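Local coordinates for hypothetical protein (Rhodococcus sp., PDB 2OV9) that probably hydrolyses fatty acyl-coenzyme A thioesters to the free acid and coenzyme A, as a hotdog-fold thioesterase of the THEM4/THEM5 family, at residues G114-I120 with L168-L174; P13-T19 with V102-S108; T31-R35 with G93-A99. One frame throughout, in Å; residues are numbered along the deposited sequence.

Contact 1 (G114-I120 with L168-L174); sequences GTVTLTI and LFEPLTL
Gly-114 and Val-116 form antiparallel hydrogen-bonded pairs with Leu-174 and Leu-172, the strand segments 114-117 and 171-174 running at 148° to each other. Within the ladder Leu-172 N reaches Val-116 O at 2.9 Å, and the CA of Thr-115 lies 3.2 Å from Leu-172 O in a CA-H...O contact. Past the strands the chains part: a water accepts from Leu-118 N and donates to Glu-170 O, bridging the gap, and Phe-169 N then closes a direct hydrogen bond to Leu-118 O. These are neighbouring strands of the antiparallel hotdog sheet, whose long helix 131-148 sends Leu-137 against Leu-118 and Val-141 against Leu-174. The sheet face turned to that helix is accordingly aliphatic: Val-116, Leu-172 and Leu-174 lie on it, and just beyond the strand Leu-118 CD1 meets Leu-172 CD1 at 3.9 Å, the two side chains crossing at about a right angle. Threonines suit the other, more exposed face because their beta-branching accords with extended backbone while the hydroxyl tolerates solvent; there Thr-115 lies beside Pro-171, Thr-115 CG2 3.7 Å from Pro-171 CB. At the far end the Phe-169 ring is covered on one face by its neighbour Leu-168 CB. Ile-120, with CG2 anti to its carbonyl carbon, brings that methyl to the ring edge, 3.5 Å from Phe-169 CZ.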
loop_
_atom_site.group_PDB
_atom_site.type_symbol
_atom_site.label_atom_id
_atom_site.label_comp_id
_atom_site.label_asym_id
_atom_site.label_seq_id
_atom_site.Cartn_x
_atom_site.Cartn_y
_atom_site.Cartn_z
ATOM N N GLY B 114 11.590 -10.719 -7.737
ATOM C CA GLY B 114 11.583 -9.502 -8.542
ATOM C C GLY B 114 12.417 -8.444 -7.846
ATOM O O GLY B 114 12.799 -8.612 -6.682
ATOM N N THR B 115 12.707 -7.370 -8.568
ATOM C CA THR B 115 13.458 -6.244 -8.035
ATOM C C THR B 115 12.655 -4.990 -8.307
ATOM O O THR B 115 12.139 -4.804 -9.415
ATOM C CB THR B 115 14.812 -6.148 -8.741
ATOM O OG1 THR B 115 15.529 -7.365 -8.497
ATOM C CG2 THR B 115 15.634 -5.004 -8.202
ATOM N N VAL B 116 12.565 -4.125 -7.300
ATOM C CA VAL B 116 11.801 -2.888 -7.412
ATOM C C VAL B 116 12.583 -1.754 -6.757
ATOM O O VAL B 116 13.160 -1.933 -5.698
ATOM C CB VAL B 116 10.412 -3.045 -6.721
ATOM C CG1 VAL B 116 10.562 -3.218 -5.200
ATOM C CG2 VAL B 116 9.483 -1.846 -7.052
ATOM N N THR B 117 12.592 -0.595 -7.398
ATOM C CA THR B 117 13.190 0.592 -6.828
ATOM C C THR B 117 12.012 1.475 -6.396
ATOM O O THR B 117 11.214 1.888 -7.234
ATOM C CB THR B 117 14.055 1.299 -7.870
ATOM O OG1 THR B 117 15.169 0.457 -8.171
ATOM C CG2 THR B 117 14.567 2.616 -7.323
ATOM N N LEU B 118 11.878 1.732 -5.096
ATOM C CA LEU B 118 10.702 2.450 -4.596
ATOM C C LEU B 118 10.919 3.938 -4.400
ATOM O O LEU B 118 12.023 4.388 -4.125
ATOM C CB LEU B 118 10.169 1.806 -3.305
ATOM C CG LEU B 118 9.606 0.396 -3.393
ATOM C CD1 LEU B 118 9.446 -0.216 -1.994
ATOM C CD2 LEU B 118 8.252 0.365 -4.131
ATOM N N THR B 119 9.823 4.675 -4.518
ATOM C CA THR B 119 9.794 6.132 -4.621
ATOM C C THR B 119 9.034 6.781 -3.468
ATOM O O THR B 119 8.440 6.079 -2.621
ATOM C CB THR B 119 9.073 6.513 -5.901
ATOM O OG1 THR B 119 7.847 5.771 -5.960
ATOM C CG2 THR B 119 9.924 6.168 -7.133
ATOM N N ILE B 120 9.013 8.114 -3.437
ATOM C CA ILE B 120 8.555 8.796 -2.216
ATOM C C ILE B 120 7.121 8.554 -1.756
ATOM O O ILE B 120 6.843 8.745 -0.603
ATOM C CB ILE B 120 8.838 10.324 -2.123
ATOM C CG1 ILE B 120 8.249 11.106 -3.295
ATOM C CG2 ILE B 120 10.326 10.617 -1.844
ATOM C CD1 ILE B 120 8.144 12.609 -2.949
ATOM N N LEU B 168 14.526 3.798 0.174
ATOM C CA LEU B 168 13.937 4.229 -1.084
ATOM C C LEU B 168 15.067 4.455 -2.084
ATOM O O LEU B 168 16.240 4.566 -1.692
ATOM C CB LEU B 168 13.176 5.549 -0.866
ATOM C CG LEU B 168 11.968 5.561 0.087
ATOM C CD1 LEU B 168 11.506 6.981 0.287
ATOM C CD2 LEU B 168 10.849 4.677 -0.491
ATOM N N PHE B 169 14.710 4.547 -3.365
ATOM C CA PHE B 169 15.618 4.970 -4.443
ATOM C C PHE B 169 16.740 3.994 -4.802
ATOM O O PHE B 169 17.721 4.380 -5.448
ATOM C CB PHE B 169 16.223 6.358 -4.165
ATOM C CG PHE B 169 15.275 7.318 -3.483
ATOM C CD1 PHE B 169 14.019 7.602 -4.036
ATOM C CD2 PHE B 169 15.645 7.936 -2.299
ATOM C CE1 PHE B 169 13.136 8.480 -3.391
ATOM C CE2 PHE B 169 14.771 8.836 -1.638
ATOM C CZ PHE B 169 13.513 9.109 -2.195
ATOM N N GLU B 170 16.639 2.756 -4.347
ATOM C CA GLU B 170 17.627 1.758 -4.743
ATOM C C GLU B 170 16.957 0.409 -4.921
ATOM O O GLU B 170 15.875 0.195 -4.394
ATOM C CB GLU B 170 18.794 1.697 -3.754
ATOM C CG GLU B 170 18.541 0.912 -2.509
ATOM C CD GLU B 170 19.688 1.076 -1.510
ATOM O OE1 GLU B 170 20.061 2.231 -1.216
ATOM O OE2 GLU B 170 20.211 0.052 -1.015
ATOM N N PRO B 171 17.592 -0.488 -5.692
ATOM C CA PRO B 171 16.978 -1.764 -6.038
ATOM C C PRO B 171 16.815 -2.679 -4.818
ATOM O O PRO B 171 17.793 -2.977 -4.121
ATOM C CB PRO B 171 17.959 -2.371 -7.064
ATOM C CG PRO B 171 18.901 -1.295 -7.419
ATOM C CD PRO B 171 18.935 -0.328 -6.308
ATOM N N LEU B 172 15.575 -3.081 -4.548
ATOM C CA LEU B 172 15.265 -4.056 -3.496
ATOM C C LEU B 172 14.810 -5.395 -4.099
ATOM O O LEU B 172 13.912 -5.418 -4.928
ATOM C CB LEU B 172 14.104 -3.524 -2.626
ATOM C CG LEU B 172 14.272 -2.108 -2.053
ATOM C CD1 LEU B 172 12.985 -1.658 -1.353
ATOM C CD2 LEU B 172 15.495 -1.983 -1.118
ATOM N N THR B 173 15.418 -6.503 -3.672
ATOM C CA THR B 173 15.049 -7.805 -4.194
ATOM C C THR B 173 14.000 -8.398 -3.307
ATOM O O THR B 173 14.252 -8.605 -2.121
ATOM C CB THR B 173 16.248 -8.765 -4.188
ATOM O OG1 THR B 173 17.343 -8.145 -4.876
ATOM C CG2 THR B 173 15.872 -10.109 -4.873
ATOM N N LEU B 174 12.852 -8.705 -3.898
ATOM C CA LEU B 174 11.772 -9.388 -3.223
ATOM C C LEU B 174 11.793 -10.857 -3.628
ATOM O O LEU B 174 11.934 -11.170 -4.800
ATOM C CB LEU B 174 10.429 -8.790 -3.637
ATOM C CG LEU B 174 10.227 -7.264 -3.669
ATOM C CD1 LEU B 174 8.801 -6.932 -4.081
ATOM C CD2 LEU B 174 10.530 -6.591 -2.332
HETATM O O HOH W 1 13.882 1.262 -3.007
#

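Contact 2 (P13-T19 with V102-S108); sequences PSGTVLT and VVLEGLS
Ser-14 meets Ser-108 where the two chains come together, its OG accepting from Ser-108 N at 3.0 Å with a bent N-H...O angle of 135°. The hydroxyl gets there because it is swung away from the backbone N of Ser-14 (chi1 -162°), which carries it past Leu-107 CA. Next along, Gly-15 N donates to Gly-106 O at 2.8 Å, and Thr-16 O accepts from Gly-106 N at 2.9 Å. Gly-15 and Thr-16 thus both face Gly-106, a G1 beta bulge, built here on the type II turn from Pro-13 to Thr-16. Gly-15 holds phi at 89°, where a side chain would jam against the preceding carbonyl, so glycine suits the place. Inside the turn Pro-13 O takes a weak bond from Thr-16 N; Thr-16 OG1 sits so close to the same oxygen that its bond is of doubtful length. A water donates to Gly-15 O; it also lies against Glu-105 OE1, though too close for that second bond to be trusted. Further on, Leu-104 has both backbone atoms engaged: its O takes a nearly straight bond from Leu-18 N at 2.8 Å, while its N gives to Thr-19 OG1 at 3.2 Å, a side-chain hydroxyl standing in for a strand carbonyl. Leu-18 CD1 rests 3.6 Å from Gly-106 N, where the bare glycine backbone admits it, and the same leucine packs on Val-144 and Trp-148 of helix 131-148; Trp-148 NE1 also bonds Leu-107 O.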
loop_
_atom_site.group_PDB
_atom_site.type_symbol
_atom_site.label_atom_id
_atom_site.label_comp_id
_atom_site.label_asym_id
_atom_site.label_seq_id
_atom_site.Cartn_x
_atom_site.Cartn_y
_atom_site.Cartn_z
ATOM N N PRO B 13 9.279 -22.844 -17.779
ATOM C CA PRO B 13 10.721 -22.603 -17.549
ATOM C C PRO B 13 11.010 -21.613 -16.428
ATOM O O PRO B 13 10.211 -20.714 -16.146
ATOM C CB PRO B 13 11.242 -22.022 -18.884
ATOM C CG PRO B 13 10.062 -21.913 -19.795
ATOM C CD PRO B 13 8.828 -22.441 -19.128
ATOM N N SER B 14 12.169 -21.781 -15.803
ATOM C CA SER B 14 12.679 -20.789 -14.875
ATOM C C SER B 14 12.740 -19.454 -15.603
ATOM O O SER B 14 13.108 -19.403 -16.792
ATOM C CB SER B 14 14.069 -21.202 -14.377
ATOM O OG SER B 14 14.410 -20.495 -13.192
ATOM N N GLY B 15 12.381 -18.382 -14.901
ATOM C CA GLY B 15 12.385 -17.042 -15.487
ATOM C C GLY B 15 11.058 -16.684 -16.152
ATOM O O GLY B 15 10.958 -15.655 -16.828
ATOM N N THR B 16 10.036 -17.509 -15.947
ATOM C CA THR B 16 8.713 -17.221 -16.482
ATOM C C THR B 16 8.177 -15.979 -15.779
ATOM O O THR B 16 8.127 -15.944 -14.548
ATOM C CB THR B 16 7.751 -18.419 -16.251
ATOM O OG1 THR B 16 8.175 -19.519 -17.075
ATOM C CG2 THR B 16 6.338 -18.048 -16.615
ATOM N N VAL B 17 7.820 -14.952 -16.548
ATOM C CA VAL B 17 7.288 -13.723 -15.966
ATOM C C VAL B 17 5.883 -14.056 -15.509
ATOM O O VAL B 17 5.098 -14.550 -16.308
ATOM C CB VAL B 17 7.256 -12.569 -16.985
ATOM C CG1 VAL B 17 6.680 -11.293 -16.332
ATOM C CG2 VAL B 17 8.664 -12.286 -17.520
ATOM N N LEU B 18 5.571 -13.792 -14.238
ATOM C CA LEU B 18 4.262 -14.154 -13.670
ATOM C C LEU B 18 3.257 -13.013 -13.646
ATOM O O LEU B 18 2.030 -13.217 -13.723
ATOM C CB LEU B 18 4.452 -14.686 -12.258
ATOM C CG LEU B 18 5.311 -15.949 -12.178
ATOM C CD1 LEU B 18 5.493 -16.366 -10.754
ATOM C CD2 LEU B 18 4.649 -17.066 -12.965
ATOM N N THR B 19 3.787 -11.810 -13.501
ATOM C CA THR B 19 2.989 -10.596 -13.501
ATOM C C THR B 19 2.652 -10.221 -14.946
ATOM O O THR B 19 3.148 -10.832 -15.891
ATOM C CB THR B 19 3.754 -9.480 -12.829
ATOM O OG1 THR B 19 5.070 -9.411 -13.395
ATOM C CG2 THR B 19 3.878 -9.784 -11.351
ATOM N N VAL B 102 5.345 -3.920 -9.208
ATOM C CA VAL B 102 6.380 -4.945 -9.063
ATOM C C VAL B 102 6.224 -5.989 -10.158
ATOM O O VAL B 102 5.124 -6.453 -10.419
ATOM C CB VAL B 102 6.328 -5.624 -7.670
ATOM C CG1 VAL B 102 7.532 -6.596 -7.524
ATOM C CG2 VAL B 102 6.378 -4.566 -6.553
ATOM N N VAL B 103 7.338 -6.344 -10.786
ATOM C CA VAL B 103 7.396 -7.396 -11.795
ATOM C C VAL B 103 8.004 -8.625 -11.108
ATOM O O VAL B 103 9.037 -8.502 -10.417
ATOM C CB VAL B 103 8.306 -6.942 -12.952
ATOM C CG1 VAL B 103 8.501 -8.041 -13.967
ATOM C CG2 VAL B 103 7.710 -5.675 -13.613
ATOM N N LEU B 104 7.375 -9.787 -11.278
ATOM C CA LEU B 104 7.862 -11.009 -10.629
ATOM C C LEU B 104 8.072 -12.150 -11.613
ATOM O O LEU B 104 7.284 -12.325 -12.563
ATOM C CB LEU B 104 6.899 -11.471 -9.528
ATOM C CG LEU B 104 6.622 -10.483 -8.408
ATOM C CD1 LEU B 104 5.336 -10.920 -7.643
ATOM C CD2 LEU B 104 7.846 -10.364 -7.502
ATOM N N GLU B 105 9.133 -12.924 -11.373
ATOM C CA GLU B 105 9.342 -14.137 -12.144
ATOM C C GLU B 105 9.367 -15.365 -11.256
ATOM O O GLU B 105 9.690 -15.278 -10.077
ATOM C CB GLU B 105 10.591 -14.047 -13.014
ATOM C CG GLU B 105 11.856 -13.884 -12.259
ATOM C CD GLU B 105 13.034 -13.530 -13.174
ATOM O OE1 GLU B 105 12.926 -13.661 -14.421
ATOM O OE2 GLU B 105 14.073 -13.103 -12.636
ATOM N N GLY B 106 8.967 -16.500 -11.823
ATOM C CA GLY B 106 9.082 -17.771 -11.116
ATOM C C GLY B 106 10.388 -18.458 -11.479
ATOM O O GLY B 106 10.795 -18.465 -12.652
ATOM N N LEU B 107 11.046 -19.033 -10.473
ATOM C CA LEU B 107 12.304 -19.734 -10.691
ATOM C C LEU B 107 12.136 -21.255 -10.506
ATOM O O LEU B 107 11.144 -21.717 -9.910
ATOM C CB LEU B 107 13.403 -19.177 -9.777
ATOM C CG LEU B 107 13.595 -17.663 -9.665
ATOM C CD1 LEU B 107 14.723 -17.372 -8.651
ATOM C CD2 LEU B 107 13.919 -17.033 -11.044
ATOM N N SER B 108 13.108 -22.018 -11.014
ATOM C CA SER B 108 13.031 -23.493 -11.071
ATOM C C SER B 108 12.881 -24.161 -9.706
ATOM O O SER B 108 12.266 -25.221 -9.593
ATOM C CB SER B 108 14.252 -24.080 -11.808
ATOM O OG SER B 108 15.464 -23.475 -11.350
HETATM O O HOH W 2 12.423 -13.271 -16.746
#

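Contact 3 (T31-R35 with G93-A99)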
loop_
_atom_site.group_PDB
_atom_site.type_symbol
_atom_site.label_atom_id
_atom_site.label_comp_id
_atom_site.label_asym_id
_atom_site.label_seq_id
_atom_site.Cartn_x
_atom_site.Cartn_y
_atom_site.Cartn_z
ATOM N N THR B 31 -1.758 5.113 -16.925
ATOM C CA THR B 31 -1.489 4.734 -15.535
ATOM C C THR B 31 -0.055 5.138 -15.148
ATOM O O THR B 31 0.171 5.664 -14.049
ATOM C CB THR B 31 -1.745 3.240 -15.274
ATOM O OG1 THR B 31 -3.095 2.919 -15.646
ATOM C CG2 THR B 31 -1.557 2.919 -13.808
ATOM N N ASP B 32 0.896 4.906 -16.039
ATOM C CA ASP B 32 2.257 5.411 -15.794
ATOM C C ASP B 32 2.299 6.920 -15.582
ATOM O O ASP B 32 3.072 7.406 -14.745
ATOM C CB ASP B 32 3.214 5.032 -16.911
ATOM C CG ASP B 32 3.778 3.644 -16.732
ATOM O OD1 ASP B 32 3.896 3.163 -15.565
ATOM O OD2 ASP B 32 4.099 3.026 -17.770
ATOM N N ALA B 33 1.488 7.658 -16.336
ATOM C CA ALA B 33 1.438 9.113 -16.218
ATOM C C ALA B 33 0.817 9.518 -14.878
ATOM O O ALA B 33 1.310 10.440 -14.219
ATOM C CB ALA B 33 0.652 9.697 -17.366
ATOM N N ALA B 34 -0.257 8.833 -14.473
ATOM C CA ALA B 34 -0.805 8.989 -13.127
ATOM C C ALA B 34 0.205 8.731 -12.020
ATOM O O ALA B 34 0.275 9.505 -11.054
ATOM C CB ALA B 34 -2.052 8.105 -12.922
ATOM N N ARG B 35 0.995 7.665 -12.143
ATOM C CA ARG B 35 2.021 7.375 -11.135
ATOM C C ARG B 35 2.992 8.552 -11.044
ATOM O O ARG B 35 3.476 8.897 -9.964
ATOM C CB ARG B 35 2.799 6.095 -11.489
ATOM C CG ARG B 35 1.977 4.810 -11.399
ATOM C CD ARG B 35 2.873 3.536 -11.561
ATOM N NE ARG B 35 2.051 2.340 -11.479
ATOM C CZ ARG B 35 1.595 1.684 -12.537
ATOM N NH1 ARG B 35 1.928 2.087 -13.764
ATOM N NH2 ARG B 35 0.823 0.630 -12.378
ATOM N N GLY B 93 -0.336 -4.505 -10.255
ATOM C CA GLY B 93 -1.344 -4.170 -11.268
ATOM C C GLY B 93 -0.897 -3.081 -12.229
ATOM O O GLY B 93 -0.661 -1.963 -11.805
ATOM N N PRO B 94 -0.788 -3.399 -13.533
ATOM C CA PRO B 94 -0.333 -2.380 -14.497
ATOM C C PRO B 94 -1.273 -1.193 -14.607
ATOM O O PRO B 94 -0.819 -0.092 -14.885
ATOM C CB PRO B 94 -0.285 -3.131 -15.827
ATOM C CG PRO B 94 -0.246 -4.579 -15.463
ATOM C CD PRO B 94 -1.029 -4.702 -14.185
ATOM N N GLU B 95 -2.569 -1.409 -14.383
ATOM C CA GLU B 95 -3.526 -0.325 -14.445
ATOM C C GLU B 95 -3.855 0.237 -13.064
ATOM O O GLU B 95 -4.791 1.045 -12.912
ATOM C CB GLU B 95 -4.803 -0.753 -15.189
ATOM C CG GLU B 95 -4.632 -0.843 -16.700
ATOM C CD GLU B 95 -4.445 -2.268 -17.225
ATOM O OE1 GLU B 95 -5.451 -2.996 -17.382
ATOM O OE2 GLU B 95 -3.303 -2.649 -17.557
ATOM N N ASN B 96 -3.067 -0.174 -12.066
ATOM C CA ASN B 96 -3.289 0.256 -10.696
ATOM C C ASN B 96 -2.173 1.203 -10.279
ATOM O O ASN B 96 -1.066 0.775 -10.018
ATOM C CB ASN B 96 -3.417 -0.956 -9.765
ATOM C CG ASN B 96 -3.849 -0.570 -8.376
ATOM O OD1 ASN B 96 -3.587 0.556 -7.919
ATOM N ND2 ASN B 96 -4.515 -1.492 -7.687
ATOM N N ALA B 97 -2.461 2.508 -10.259
ATOM C CA ALA B 97 -1.409 3.488 -10.032
ATOM C C ALA B 97 -0.820 3.447 -8.622
ATOM O O ALA B 97 0.239 4.037 -8.389
ATOM C CB ALA B 97 -1.858 4.917 -10.414
ATOM N N LEU B 98 -1.469 2.716 -7.713
ATOM C CA LEU B 98 -0.896 2.431 -6.381
ATOM C C LEU B 98 0.267 1.468 -6.441
ATOM O O LEU B 98 1.107 1.475 -5.538
ATOM C CB LEU B 98 -1.940 1.787 -5.444
ATOM C CG LEU B 98 -2.794 2.761 -4.619
ATOM C CD1 LEU B 98 -3.519 3.688 -5.494
ATOM C CD2 LEU B 98 -3.789 1.979 -3.747
ATOM N N ALA B 99 0.276 0.607 -7.469
ATOM C CA ALA B 99 1.321 -0.408 -7.640
ATOM C C ALA B 99 2.602 0.226 -8.170
ATOM O O ALA B 99 2.546 1.089 -9.038
ATOM C CB ALA B 99 0.805 -1.549 -8.587
HETATM O O HOH W 3 1.069 0.825 -16.214
#
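The guanidinium of Arg-35 has the methyl CG2 of Thr-31, one helical turn earlier, over one face, 3.3 Å above the plane and offset toward the rim; at its edge lie a water, the carboxylate of Asp-32 and Gly-93 O, the last near NH2 but badly angled for a bond. Two successive type I turns, Gly-93 to Asn-96 and Asn-96 to Ala-99, shape the loop, and Arg-35 of helix 26-43 binds its carbonyls at Pro-94, Asn-96 and Ala-99. An extended chain from CG to NE (chi2 -172°) takes the charged group off the helix and alongside Ala-97. There NE donates to Ala-99 O at 2.8 Å, the most nearly end-on of its carbonyl bonds. NH2 grips Pro-94 O and Asn-96 O, at 3.1 and 3.0 Å, and lies well above both carbonyl planes. NH1 forms a salt bridge with Asp-32 OD1, which would tend to balance the positive charge, and donates to the water. Small residues suit the close approach of helix to loop: Ala-34 CB meets Ala-97 CB at 4.1 Å. Thr-31 OG1 bonds Val-27 O within its own helix, while its methyl faces the loop. From the loop, Glu-95 forms a salt bridge with Arg-46 of the second subunit. Asn-96 OD1 closes an Asx turn onto Leu-98 N, and Asn-96 O takes Arg-35 NH2 on one face of its plane and Ala-99 N on the opposite face, the latter at 2.9 Å.

How the contacts relate
Contacts 1 and 2 belong to one antiparallel sheet, in which the order 16-17, 105-106, 112-117, 171-182 sets the two strand pairs side by side. Their centres are about 17 Å apart, yet they touch: Leu-174 CD1 packs on Val-102 CG1 at 3.7 Å, and Leu-104 CD2 on Gly-114 N at 3.8 Å. Contact 3 stands apart from this sheet, its centre about 16 Å from that of contact 1 and about 21 Å from that of contact 2. The chain nevertheless connects it to contact 2, because helix 26-43 follows strand 16-17 and the loop 93-99 runs on into 102-108. Contact 3 also reaches the second subunit, which neither of the others touches.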